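Local coordinates for putative membrane anchored protein (Corynebacterium diphtheriae, PDB 3LSO), which is of unknown function but is probably a membrane-anchored, all-beta protein whose N-terminal domain belongs to an E-set-related family, at residues F230-A235 with G258-T263. Numbering follows the deposited sequence.
Sequences FVNHIA and GSKTIT
Phe230 and Thr263 form an antiparallel hydrogen-bonded pair: Phe230 N donates to Thr263 O at 2.7 Å, and Thr263 N returns a straighter bond to Phe230 O (3.0 Å, 163° at the hydrogen). Val231 and Ile262 follow as a non-hydrogen-bonded pair; beside it Ile262 CA makes a CA-H...O contact with Phe230 O at 3.3 Å. Segment 230-235 then reverses in a type I' turn from Val231 to Ile234, the two-residue connection of a beta hairpin, with Asn232 and His233 at its corners in left-handed backbone conformations. Pairing with 258-263 nevertheless runs on into the turn, since Asn232 N donates to Thr261 O at 2.8 Å. In a continuing strand Thr261 N would bond to the backbone O of Asn232; here the side-chain OD1 takes its place at 2.9 Å, met almost head-on with a C=O...N angle of 168°. Asn232 CG lies anti to its carbonyl carbon (chi1 -82°), which carries the amide across to the neighbouring strand. Gripped by its backbone N and by OD1, Asn232 should have little side-chain freedom. On one face of the sheet Val231 CG2 lies beside Ile262 CD1, 4.1 Å apart. On the other, Phe230 CB rests on Thr263 CB at 3.8 Å, and the His233 imidazole presents its CD2 edge to Thr263 OG1 at 3.7 Å. A water accepts from His233 N and donates to Thr261 O and Thr263 OG1. Glu279 OE2 bonds both His233 NE2 and Thr263 OG1, while Pro459 O holds His233 ND1, joining the turn to the C-terminal end of the modelled chain. Strand 258-267 thus lies between strand 226-231, whose hairpin partner 234-241 ends the sheet within this chain, and strand 278-285, bonded through the backbones of Gly258, Lys260 and Ile262.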
ATOM      1  N   PHE B 230       7.089   3.206  17.486  1.00 33.05           N
ATOM      2  CA  PHE B 230       7.563   4.556  17.674  1.00 32.57           C
ATOM      3  C   PHE B 230       6.415   5.509  17.460  1.00 32.40           C
ATOM      4  O   PHE B 230       5.564   5.299  16.585  1.00 32.63           O
ATOM      5  CB  PHE B 230       8.642   4.891  16.664  1.00 32.66           C
ATOM      6  CG  PHE B 230       9.901   4.116  16.831  1.00 32.25           C
ATOM      7  CD1 PHE B 230      10.996   4.684  17.457  1.00 31.35           C
ATOM      8  CD2 PHE B 230      10.019   2.836  16.312  1.00 32.87           C
ATOM      9  CE1 PHE B 230      12.191   3.980  17.586  1.00 30.84           C
ATOM     10  CE2 PHE B 230      11.217   2.116  16.449  1.00 32.58           C
ATOM     11  CZ  PHE B 230      12.300   2.695  17.091  1.00 30.57           C
ATOM     12  N   VAL B 231       6.397   6.562  18.260  1.00 31.77           N
ATOM     13  CA  VAL B 231       5.469   7.651  18.059  1.00 31.24           C
ATOM     14  C   VAL B 231       6.362   8.833  17.767  1.00 31.11           C
ATOM     15  O   VAL B 231       7.336   9.066  18.487  1.00 31.22           O
ATOM     16  CB  VAL B 231       4.590   7.920  19.297  1.00 30.84           C
ATOM     17  CG1 VAL B 231       3.723   9.116  19.054  1.00 31.50           C
ATOM     18  CG2 VAL B 231       3.709   6.738  19.593  1.00 30.21           C
ATOM     19  N   ASN B 232       6.052   9.544  16.692  1.00 30.43           N
ATOM     20  CA  ASN B 232       6.864  10.660  16.261  1.00 30.42           C
ATOM     21  C   ASN B 232       8.350  10.406  16.401  1.00 30.68           C
ATOM     22  O   ASN B 232       9.099  11.215  16.962  1.00 31.22           O
ATOM     23  CB  ASN B 232       6.419  11.944  16.953  1.00 30.15           C
ATOM     24  CG  ASN B 232       5.202  12.587  16.271  1.00 29.90           C
ATOM     25  OD1 ASN B 232       4.545  11.998  15.401  1.00 29.45           O
ATOM     26  ND2 ASN B 232       4.911  13.804  16.660  1.00 30.38           N
ATOM     27  N   HIS B 233       8.746   9.250  15.874  1.00 31.06           N
ATOM     28  CA  HIS B 233      10.141   8.774  15.793  1.00 31.29           C
ATOM     29  C   HIS B 233      10.894   8.556  17.115  1.00 31.72           C
ATOM     30  O   HIS B 233      12.138   8.553  17.155  1.00 32.21           O
ATOM     31  CB  HIS B 233      10.963   9.597  14.789  1.00 31.16           C
ATOM     32  CG  HIS B 233      10.544   9.398  13.359  1.00 30.81           C
ATOM     33  ND1 HIS B 233      11.076  10.129  12.316  1.00 30.44           N
ATOM     34  CD2 HIS B 233       9.633   8.562  12.804  1.00 28.96           C
ATOM     35  CE1 HIS B 233      10.524   9.743  11.182  1.00 30.12           C
ATOM     36  NE2 HIS B 233       9.646   8.792  11.451  1.00 31.08           N
ATOM     37  N   ILE B 234      10.139   8.317  18.182  1.00 31.69           N
ATOM     38  CA  ILE B 234      10.730   8.019  19.491  1.00 31.64           C
ATOM     39  C   ILE B 234      10.143   6.716  20.073  1.00 31.20           C
ATOM     40  O   ILE B 234       8.934   6.518  20.079  1.00 31.48           O
ATOM     41  CB  ILE B 234      10.582   9.251  20.436  1.00 31.82           C
ATOM     42  CG1 ILE B 234      11.615  10.322  20.042  1.00 32.43           C
ATOM     43  CG2 ILE B 234      10.730   8.852  21.898  1.00 30.51           C
ATOM     44  CD1 ILE B 234      11.097  11.779  20.096  1.00 34.84           C
ATOM     45  N   ALA B 235      11.010   5.830  20.541  1.00 30.73           N
ATOM     46  CA  ALA B 235      10.604   4.507  21.022  1.00 30.33           C
ATOM     47  C   ALA B 235       9.443   4.560  22.009  1.00 30.09           C
ATOM     48  O   ALA B 235       9.559   5.121  23.097  1.00 30.25           O
ATOM     49  CB  ALA B 235      11.791   3.784  21.640  1.00 30.01           C
ATOM     50  N   GLY B 258      -2.518  16.428  16.894  1.00 25.77           N
ATOM     51  CA  GLY B 258      -1.574  16.533  15.771  1.00 26.12           C
ATOM     52  C   GLY B 258      -1.613  15.317  14.837  1.00 26.44           C
ATOM     53  O   GLY B 258      -2.238  14.310  15.155  1.00 26.78           O
ATOM     54  N   SER B 259      -0.966  15.408  13.673  1.00 26.42           N
ATOM     55  CA  SER B 259      -0.684  14.219  12.876  1.00 25.84           C
ATOM     56  C   SER B 259       0.415  13.492  13.590  1.00 25.89           C
ATOM     57  O   SER B 259       1.528  13.999  13.705  1.00 26.54           O
ATOM     58  CB  SER B 259      -0.223  14.565  11.476  1.00 25.22           C
ATOM     59  OG  SER B 259      -1.290  15.115  10.744  1.00 26.16           O
ATOM     60  N   LYS B 260       0.094  12.314  14.092  1.00 25.60           N
ATOM     61  CA  LYS B 260       1.058  11.497  14.778  1.00 25.95           C
ATOM     62  C   LYS B 260       1.596  10.436  13.828  1.00 26.62           C
ATOM     63  O   LYS B 260       0.840   9.839  13.064  1.00 27.41           O
ATOM     64  CB  LYS B 260       0.405  10.883  16.002  1.00 25.59           C
ATOM     65  CG  LYS B 260      -0.272  11.947  16.879  1.00 26.17           C
ATOM     66  CD  LYS B 260       0.721  12.639  17.799  1.00 25.39           C
ATOM     67  CE  LYS B 260       0.077  13.767  18.542  1.00 25.59           C
ATOM     68  NZ  LYS B 260       1.101  14.638  19.198  1.00 26.98           N
ATOM     69  N   THR B 261       2.912  10.235  13.839  1.00 27.23           N
ATOM     70  CA  THR B 261       3.565   9.272  12.960  1.00 27.36           C
ATOM     71  C   THR B 261       3.869   8.023  13.763  1.00 27.51           C
ATOM     72  O   THR B 261       4.627   8.061  14.727  1.00 27.90           O
ATOM     73  CB  THR B 261       4.863   9.837  12.405  1.00 27.05           C
ATOM     74  OG1 THR B 261       4.572  10.933  11.529  1.00 29.53           O
ATOM     75  CG2 THR B 261       5.547   8.820  11.601  1.00 27.91           C
ATOM     76  N   ILE B 262       3.244   6.923  13.380  1.00 27.63           N
ATOM     77  CA  ILE B 262       3.479   5.662  14.042  1.00 27.41           C
ATOM     78  C   ILE B 262       4.412   4.856  13.169  1.00 28.49           C
ATOM     79  O   ILE B 262       4.220   4.756  11.941  1.00 28.19           O
ATOM     80  CB  ILE B 262       2.173   4.887  14.265  1.00 27.24           C
ATOM     81  CG1 ILE B 262       1.093   5.798  14.867  1.00 27.01           C
ATOM     82  CG2 ILE B 262       2.403   3.667  15.142  1.00 25.28           C
ATOM     83  CD1 ILE B 262       1.487   6.453  16.203  1.00 26.97           C
ATOM     84  N   THR B 263       5.441   4.299  13.807  1.00 29.33           N
ATOM     85  CA  THR B 263       6.402   3.467  13.111  1.00 29.88           C
ATOM     86  C   THR B 263       6.498   2.146  13.841  1.00 30.68           C
ATOM     87  O   THR B 263       6.498   2.118  15.087  1.00 31.75           O
ATOM     88  CB  THR B 263       7.763   4.160  13.009  1.00 29.75           C
ATOM     89  OG1 THR B 263       7.584   5.450  12.397  1.00 29.76           O
ATOM     90  CG2 THR B 263       8.712   3.340  12.151  1.00 29.54           C
TER
HETATM   91  O   HOH W   1       7.247   7.204  14.725  1.00 30.42           O